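Local atomic coordinates of tryptophanyl-tRNA synthetase (Mycoplasma pneumoniae, PDB entry 2YY5), a protein that catalyses the ATP-dependent attachment of tryptophan to its cognate tRNA, as a homodimeric class I aminoacyl-tRNA synthetase. Residues Leu64-Leu69 against Glu312-Cys317; Thr253-Leu258 against Asn273-Tyr278. The protein carries 1 engineered substitution. One frame throughout, in Å; residues are numbered along the deposited sequence.

Both contacts are apolar and mostly buried, made mainly of methyl and methylene groups, with a cysteine sulfur at the margin of contact 1. Contact 1 buries 223 Å² and has its centre about 17 Å from the centre of the chain; contact 2 buries 120 Å², lies about 24 Å out and has the exposed K256 at its margin. They involve different helices: 54-71 with 311-340 in contact 1, 246-259 with the start of 275-278 in contact 2. Their centres are about 32 Å apart. Helix 19-26 lies beside both, with M26 against contact 1 and L23 against contact 2. Contact 1 borders the Rossmann-like sheet, whereas contact 2 belongs to a largely helical region.

Contact 1: Leu64-Leu69 against Glu312-Cys317; sequences LVRTLL and EQVFNC
The flat group of R66 stands clear of V314: its guanidinium forms a salt bridge through NH1 with D63, one helical turn back, and even R66 NE is 5.6 Å from V314 CG2. What touches is the aliphatic base of the arginine, with R66 CG 3.8 Å from V314 CG2. The CB of F315 points away from residues 64-69, and its ring, also flat, packs on K348 of the second subunit; no flat group stacks here.

V314 and V65 bury the most surface, 67 and 46 Å², and form the centre of the contact. In both, CG1 is anti to the backbone N (chi1 174° in V65, 169° in V314), which brings V65 CG1 within 3.8 Å of V314 CG1. V314 divides its two methyls: CG1 lies against CB and CG1 of V65, while CG2 reaches V65 CG1 and the arginine methylene. One turn further along, C317 SG is 4.5 Å from V65 CG1 and likewise 4.5 Å from L69 CD1, a looser fringe to the valine pair.

The helix axes pass 10.0 Å apart at 89°, almost perpendicular, so the overlap is confined to a short patch around the valines, whose CA atoms are 6.4 Å apart. Beneath it, L80 of strand 78-82 receives V65, L69 and C317, and V42 of strand 37-42 also touches V65; I309 closes against R66 and L69. Helix 54-71 connects these adjacent parallel strands of the Rossmann-like sheet, with helix 311-340 running across it.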
ATOM      1  N   LEU B  64     -20.163 -12.075  -6.883  1.00 24.08           N
ATOM      2  CA  LEU B  64     -20.569 -10.676  -6.953  1.00 22.42           C
ATOM      3  C   LEU B  64     -20.789 -10.246  -8.401  1.00 23.19           C
ATOM      4  O   LEU B  64     -21.764  -9.567  -8.702  1.00 23.67           O
ATOM      5  CB  LEU B  64     -19.523  -9.763  -6.303  1.00 22.07           C
ATOM      6  CG  LEU B  64     -19.901  -8.281  -6.172  1.00 19.91           C
ATOM      7  CD1 LEU B  64     -21.116  -8.117  -5.270  1.00 21.85           C
ATOM      8  CD2 LEU B  64     -18.737  -7.521  -5.600  1.00 22.38           C
ATOM      9  N   VAL B  65     -19.884 -10.644  -9.294  1.00 23.70           N
ATOM     10  CA  VAL B  65     -20.017 -10.281 -10.695  1.00 23.35           C
ATOM     11  C   VAL B  65     -21.325 -10.810 -11.249  1.00 23.66           C
ATOM     12  O   VAL B  65     -22.004 -10.119 -12.007  1.00 29.37           O
ATOM     13  CB  VAL B  65     -18.853 -10.819 -11.550  1.00 23.76           C
ATOM     14  CG1 VAL B  65     -19.115 -10.537 -13.018  1.00 17.71           C
ATOM     15  CG2 VAL B  65     -17.558 -10.141 -11.140  1.00 17.38           C
ATOM     16  N   ARG B  66     -21.684 -12.033 -10.878  1.00 23.51           N
ATOM     17  CA  ARG B  66     -22.938 -12.596 -11.348  1.00 20.90           C
ATOM     18  C   ARG B  66     -24.133 -11.809 -10.809  1.00 24.61           C
ATOM     19  O   ARG B  66     -25.091 -11.551 -11.538  1.00 24.82           O
ATOM     20  CB  ARG B  66     -23.050 -14.065 -10.951  1.00 25.54           C
ATOM     21  CG  ARG B  66     -22.263 -15.003 -11.857  1.00 32.18           C
ATOM     22  CD  ARG B  66     -22.715 -16.433 -11.662  1.00 37.83           C
ATOM     23  NE  ARG B  66     -22.641 -16.837 -10.262  1.00 40.55           N
ATOM     24  CZ  ARG B  66     -23.193 -17.942  -9.775  1.00 44.51           C
ATOM     25  NH1 ARG B  66     -23.075 -18.232  -8.486  1.00 43.97           N
ATOM     26  NH2 ARG B  66     -23.871 -18.754 -10.578  1.00 48.64           N
ATOM     27  N   THR B  67     -24.080 -11.418  -9.539  1.00 24.09           N
ATOM     28  CA  THR B  67     -25.169 -10.644  -8.955  1.00 23.11           C
ATOM     29  C   THR B  67     -25.342  -9.312  -9.688  1.00 23.14           C
ATOM     30  O   THR B  67     -26.458  -8.923 -10.036  1.00 22.86           O
ATOM     31  CB  THR B  67     -24.920 -10.356  -7.460  1.00 24.41           C
ATOM     32  OG1 THR B  67     -24.939 -11.586  -6.723  1.00 27.52           O
ATOM     33  CG2 THR B  67     -25.994  -9.433  -6.910  1.00 16.11           C
ATOM     34  N   LEU B  68     -24.233  -8.619  -9.928  1.00 20.18           N
ATOM     35  CA  LEU B  68     -24.279  -7.331 -10.614  1.00 21.92           C
ATOM     36  C   LEU B  68     -24.860  -7.451 -12.017  1.00 20.18           C
ATOM     37  O   LEU B  68     -25.553  -6.552 -12.489  1.00 21.70           O
ATOM     38  CB  LEU B  68     -22.882  -6.706 -10.664  1.00 18.81           C
ATOM     39  CG  LEU B  68     -22.309  -6.350  -9.289  1.00 16.24           C
ATOM     40  CD1 LEU B  68     -20.922  -5.743  -9.436  1.00 16.25           C
ATOM     41  CD2 LEU B  68     -23.253  -5.376  -8.590  1.00 19.84           C
ATOM     42  N   LEU B  69     -24.575  -8.566 -12.680  1.00 25.02           N
ATOM     43  CA  LEU B  69     -25.095  -8.814 -14.020  1.00 22.61           C
ATOM     44  C   LEU B  69     -26.569  -9.199 -13.911  1.00 22.06           C
ATOM     45  O   LEU B  69     -27.418  -8.650 -14.616  1.00 19.00           O
ATOM     46  CB  LEU B  69     -24.308  -9.939 -14.697  1.00 25.36           C
ATOM     47  CG  LEU B  69     -23.137  -9.586 -15.625  1.00 29.24           C
ATOM     48  CD1 LEU B  69     -22.399  -8.372 -15.127  1.00 30.66           C
ATOM     49  CD2 LEU B  69     -22.196 -10.783 -15.724  1.00 30.18           C
ATOM     50  N   GLU B 312     -17.463 -18.467 -17.716  1.00 38.83           N
ATOM     51  CA  GLU B 312     -16.818 -17.850 -18.880  1.00 37.89           C
ATOM     52  C   GLU B 312     -17.268 -16.396 -19.019  1.00 34.54           C
ATOM     53  O   GLU B 312     -16.462 -15.501 -19.273  1.00 32.10           O
ATOM     54  CB  GLU B 312     -17.170 -18.625 -20.163  1.00 47.46           C
ATOM     55  CG  GLU B 312     -18.669 -18.941 -20.318  1.00 65.08           C
ATOM     56  CD  GLU B 312     -19.308 -18.350 -21.581  1.00 71.10           C
ATOM     57  OE1 GLU B 312     -20.544 -18.493 -21.744  1.00 68.53           O
ATOM     58  OE2 GLU B 312     -18.582 -17.751 -22.405  1.00 74.27           O
ATOM     59  N   GLN B 313     -18.567 -16.179 -18.850  1.00 29.24           N
ATOM     60  CA  GLN B 313     -19.143 -14.851 -18.938  1.00 27.16           C
ATOM     61  C   GLN B 313     -18.493 -13.905 -17.934  1.00 26.04           C
ATOM     62  O   GLN B 313     -18.180 -12.759 -18.253  1.00 23.94           O
ATOM     63  CB  GLN B 313     -20.650 -14.921 -18.687  1.00 23.95           C
ATOM     64  CG  GLN B 313     -21.443 -15.268 -19.930  1.00 34.20           C
ATOM     65  CD  GLN B 313     -22.924 -15.411 -19.662  1.00 36.89           C
ATOM     66  OE1 GLN B 313     -23.523 -14.596 -18.961  1.00 47.27           O
ATOM     67  NE2 GLN B 313     -23.530 -16.440 -20.235  1.00 42.60           N
ATOM     68  N   VAL B 314     -18.299 -14.387 -16.716  1.00 22.55           N
ATOM     69  CA  VAL B 314     -17.686 -13.570 -15.689  1.00 24.42           C
ATOM     70  C   VAL B 314     -16.260 -13.219 -16.078  1.00 25.13           C
ATOM     71  O   VAL B 314     -15.842 -12.061 -15.986  1.00 22.75           O
ATOM     72  CB  VAL B 314     -17.666 -14.299 -14.334  1.00 24.18           C
ATOM     73  CG1 VAL B 314     -16.771 -13.530 -13.336  1.00 13.33           C
ATOM     74  CG2 VAL B 314     -19.101 -14.429 -13.807  1.00 14.52           C
ATOM     75  N   PHE B 315     -15.527 -14.231 -16.529  1.00 21.36           N
ATOM     76  CA  PHE B 315     -14.148 -14.052 -16.922  1.00 19.17           C
ATOM     77  C   PHE B 315     -13.981 -13.042 -18.055  1.00 23.12           C
ATOM     78  O   PHE B 315     -13.163 -12.129 -17.954  1.00 25.67           O
ATOM     79  CB  PHE B 315     -13.535 -15.394 -17.330  1.00 18.84           C
ATOM     80  CG  PHE B 315     -12.093 -15.294 -17.705  1.00 21.04           C
ATOM     81  CD1 PHE B 315     -11.129 -15.021 -16.737  1.00 21.30           C
ATOM     82  CD2 PHE B 315     -11.696 -15.406 -19.035  1.00 19.39           C
ATOM     83  CE1 PHE B 315      -9.788 -14.856 -17.087  1.00 18.67           C
ATOM     84  CE2 PHE B 315     -10.353 -15.242 -19.397  1.00 15.63           C
ATOM     85  CZ  PHE B 315      -9.404 -14.966 -18.421  1.00 18.41           C
ATOM     86  N   ASN B 316     -14.750 -13.199 -19.129  1.00 19.75           N
ATOM     87  CA  ASN B 316     -14.647 -12.283 -20.267  1.00 22.57           C
ATOM     88  C   ASN B 316     -15.017 -10.859 -19.853  1.00 22.56           C
ATOM     89  O   ASN B 316     -14.406  -9.869 -20.300  1.00 12.38           O
ATOM     90  CB  ASN B 316     -15.561 -12.735 -21.418  1.00 24.92           C
ATOM     91  CG  ASN B 316     -15.294 -14.169 -21.855  1.00 25.17           C
ATOM     92  OD1 ASN B 316     -14.141 -14.591 -21.958  1.00 20.00           O
ATOM     93  ND2 ASN B 316     -16.364 -14.922 -22.126  1.00 22.51           N
ATOM     94  N   CYS B 317     -16.030 -10.771 -18.996  1.00 18.70           N
ATOM     95  CA  CYS B 317     -16.506  -9.497 -18.500  1.00 16.11           C
ATOM     96  C   CYS B 317     -15.392  -8.771 -17.756  1.00 19.40           C
ATOM     97  O   CYS B 317     -15.080  -7.607 -18.045  1.00 17.54           O
ATOM     98  CB  CYS B 317     -17.685  -9.711 -17.559  1.00 16.15           C
ATOM     99  SG  CYS B 317     -18.180  -8.208 -16.727  1.00 31.79           S
TER

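Contact 2: Thr253-Leu258 against Asn273-Tyr278; sequences TILKAL and NDLEAY
The CB of L275, in the first turn of its helix, points toward helix 246-259, and a single methyl, CD1, does the touching. CG of L275 is anti to the carbonyl carbon (chi1 -64°), and CD1 lies 3.9 Å from K256 CB and 4.1 Å from K256 CA, so it rests on CA and CB of K256, short of the outer methylenes. Roughly at right angles to this, L255 CD1 comes to 4.4 Å from L275 CD1, a looser methyl-to-methyl approach. K256 bends at chi3, carrying the amino group away from L275; NZ has a long, weak ion pair with D189.

The helix that presents L275 starts at the N-cap residue D274. Its OD1 accepts from A277 N at 3.0 Å with an angle of 155° at the hydrogen, the donor lying well above the carboxylate plane. This bond ties the cap to the first turn that carries L275.

Behind the contact, L255 also meets L287 of helix 284-308 and F279, while I254 and L258 pack on L23 of helix 19-26. Successive helices after the KMSKS region, packed through L275 against L255 and the base of K256, are consistent with the helical domain of tryptophanyl-tRNA synthetases, set against the Rossmann-fold catalytic domain.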
ATOM      1  N   THR B 253     -39.943   2.184   3.920  1.00 26.72           N
ATOM      2  CA  THR B 253     -39.143   2.743   2.836  1.00 23.96           C
ATOM      3  C   THR B 253     -38.540   1.635   1.953  1.00 20.56           C
ATOM      4  O   THR B 253     -38.276   1.863   0.770  1.00 18.67           O
ATOM      5  CB  THR B 253     -38.027   3.749   3.356  1.00 21.72           C
ATOM      6  OG1 THR B 253     -36.729   3.297   2.959  1.00 24.11           O
ATOM      7  CG2 THR B 253     -38.071   3.904   4.864  1.00 17.66           C
ATOM      8  N   ILE B 254     -38.348   0.438   2.514  1.00 17.04           N
ATOM      9  CA  ILE B 254     -37.810  -0.691   1.747  1.00 19.00           C
ATOM     10  C   ILE B 254     -38.866  -1.104   0.744  1.00 20.31           C
ATOM     11  O   ILE B 254     -38.567  -1.337  -0.433  1.00 21.71           O
ATOM     12  CB  ILE B 254     -37.513  -1.934   2.625  1.00 20.43           C
ATOM     13  CG1 ILE B 254     -36.321  -1.664   3.547  1.00 22.78           C
ATOM     14  CG2 ILE B 254     -37.219  -3.142   1.735  1.00 13.06           C
ATOM     15  CD1 ILE B 254     -36.143  -2.705   4.630  1.00 23.82           C
ATOM     16  N   LEU B 255     -40.100  -1.206   1.237  1.00 21.15           N
ATOM     17  CA  LEU B 255     -41.257  -1.583   0.431  1.00 23.58           C
ATOM     18  C   LEU B 255     -41.411  -0.609  -0.744  1.00 24.02           C
ATOM     19  O   LEU B 255     -41.631  -1.030  -1.880  1.00 21.50           O
ATOM     20  CB  LEU B 255     -42.535  -1.559   1.291  1.00 19.18           C
ATOM     21  CG  LEU B 255     -43.713  -2.499   0.971  1.00 21.26           C
ATOM     22  CD1 LEU B 255     -45.016  -1.799   1.327  1.00 11.97           C
ATOM     23  CD2 LEU B 255     -43.735  -2.881  -0.495  1.00 16.45           C
ATOM     24  N   LYS B 256     -41.295   0.690  -0.468  1.00 21.25           N
ATOM     25  CA  LYS B 256     -41.425   1.697  -1.518  1.00 27.45           C
ATOM     26  C   LYS B 256     -40.383   1.517  -2.630  1.00 25.60           C
ATOM     27  O   LYS B 256     -40.698   1.649  -3.815  1.00 22.83           O
ATOM     28  CB  LYS B 256     -41.317   3.122  -0.935  1.00 28.48           C
ATOM     29  CG  LYS B 256     -41.571   4.212  -1.994  1.00 34.11           C
ATOM     30  CD  LYS B 256     -41.805   5.609  -1.415  1.00 37.91           C
ATOM     31  CE  LYS B 256     -40.509   6.294  -1.006  1.00 47.48           C
ATOM     32  NZ  LYS B 256     -40.731   7.698  -0.552  1.00 48.56           N
ATOM     33  N   ALA B 257     -39.148   1.219  -2.236  1.00 23.84           N
ATOM     34  CA  ALA B 257     -38.054   1.026  -3.179  1.00 21.60           C
ATOM     35  C   ALA B 257     -38.227  -0.250  -4.010  1.00 24.56           C
ATOM     36  O   ALA B 257     -37.845  -0.295  -5.183  1.00 30.60           O
ATOM     37  CB  ALA B 257     -36.722   0.986  -2.421  1.00  8.78           C
ATOM     38  N   LEU B 258     -38.801  -1.284  -3.408  1.00 23.80           N
ATOM     39  CA  LEU B 258     -38.999  -2.543  -4.115  1.00 21.69           C
ATOM     40  C   LEU B 258     -40.132  -2.488  -5.130  1.00 20.28           C
ATOM     41  O   LEU B 258     -40.118  -3.208  -6.123  1.00 20.06           O
ATOM     42  CB  LEU B 258     -39.252  -3.669  -3.114  1.00 24.11           C
ATOM     43  CG  LEU B 258     -38.105  -3.951  -2.146  1.00 19.83           C
ATOM     44  CD1 LEU B 258     -38.483  -5.139  -1.257  1.00 22.12           C
ATOM     45  CD2 LEU B 258     -36.823  -4.245  -2.925  1.00  9.44           C
ATOM     46  N   ASN B 273     -50.029   4.774  -5.052  1.00 47.89           N
ATOM     47  CA  ASN B 273     -48.847   5.570  -4.736  1.00 48.31           C
ATOM     48  C   ASN B 273     -48.784   6.117  -3.315  1.00 46.74           C
ATOM     49  O   ASN B 273     -47.730   6.578  -2.879  1.00 46.37           O
ATOM     50  CB  ASN B 273     -48.705   6.736  -5.718  1.00 50.45           C
ATOM     51  CG  ASN B 273     -47.303   7.341  -5.707  1.00 57.47           C
ATOM     52  OD1 ASN B 273     -47.061   8.384  -6.318  1.00 62.15           O
ATOM     53  ND2 ASN B 273     -46.372   6.677  -5.019  1.00 50.64           N
ATOM     54  N   ASP B 274     -49.899   6.075  -2.594  1.00 42.89           N
ATOM     55  CA  ASP B 274     -49.918   6.588  -1.228  1.00 39.28           C
ATOM     56  C   ASP B 274     -49.898   5.447  -0.211  1.00 37.34           C
ATOM     57  O   ASP B 274     -50.936   5.050   0.316  1.00 38.30           O
ATOM     58  CB  ASP B 274     -51.159   7.457  -1.011  1.00 39.37           C
ATOM     59  CG  ASP B 274     -51.080   8.282   0.259  1.00 43.09           C
ATOM     60  OD1 ASP B 274     -50.241   7.962   1.126  1.00 41.72           O
ATOM     61  OD2 ASP B 274     -51.868   9.244   0.397  1.00 43.58           O
ATOM     62  N   LEU B 275     -48.707   4.927   0.064  1.00 37.14           N
ATOM     63  CA  LEU B 275     -48.545   3.828   1.017  1.00 35.95           C
ATOM     64  C   LEU B 275     -49.168   4.106   2.392  1.00 33.70           C
ATOM     65  O   LEU B 275     -49.818   3.230   2.980  1.00 32.18           O
ATOM     66  CB  LEU B 275     -47.060   3.497   1.196  1.00 30.90           C
ATOM     67  CG  LEU B 275     -46.244   2.967   0.014  1.00 27.62           C
ATOM     68  CD1 LEU B 275     -44.882   2.491   0.543  1.00 22.81           C
ATOM     69  CD2 LEU B 275     -46.972   1.808  -0.662  1.00 19.16           C
ATOM     70  N   GLU B 276     -48.959   5.310   2.915  1.00 27.40           N
ATOM     71  CA  GLU B 276     -49.522   5.650   4.210  1.00 33.84           C
ATOM     72  C   GLU B 276     -51.040   5.577   4.154  1.00 36.89           C
ATOM     73  O   GLU B 276     -51.678   5.105   5.105  1.00 37.60           O
ATOM     74  CB  GLU B 276     -49.087   7.050   4.652  1.00 38.40           C
ATOM     75  CG  GLU B 276     -47.622   7.157   5.045  1.00 43.96           C
ATOM     76  CD  GLU B 276     -47.359   8.334   5.969  1.00 44.06           C
ATOM     77  OE1 GLU B 276     -46.177   8.611   6.283  1.00 37.93           O
ATOM     78  OE2 GLU B 276     -48.345   8.979   6.387  1.00 48.72           O
ATOM     79  N   ALA B 277     -51.619   6.042   3.047  1.00 32.50           N
ATOM     80  CA  ALA B 277     -53.073   6.010   2.887  1.00 31.82           C
ATOM     81  C   ALA B 277     -53.563   4.562   2.790  1.00 31.61           C
ATOM     82  O   ALA B 277     -54.605   4.209   3.334  1.00 37.68           O
ATOM     83  CB  ALA B 277     -53.489   6.793   1.641  1.00 26.68           C
ATOM     84  N   TYR B 278     -52.801   3.724   2.101  1.00 30.30           N
ATOM     85  CA  TYR B 278     -53.161   2.325   1.949  1.00 32.41           C
ATOM     86  C   TYR B 278     -53.124   1.581   3.288  1.00 34.88           C
ATOM     87  O   TYR B 278     -54.057   0.857   3.642  1.00 28.98           O
ATOM     88  CB  TYR B 278     -52.204   1.639   0.968  1.00 34.34           C
ATOM     89  CG  TYR B 278     -52.497   0.166   0.802  1.00 34.85           C
ATOM     90  CD1 TYR B 278     -53.472  -0.273  -0.092  1.00 38.01           C
ATOM     91  CD2 TYR B 278     -51.850  -0.785   1.590  1.00 34.76           C
ATOM     92  CE1 TYR B 278     -53.800  -1.623  -0.193  1.00 37.23           C
ATOM     93  CE2 TYR B 278     -52.174  -2.131   1.497  1.00 39.38           C
ATOM     94  CZ  TYR B 278     -53.148  -2.545   0.604  1.00 37.03           C
ATOM     95  OH  TYR B 278     -53.476  -3.881   0.520  1.00 44.29           O
TER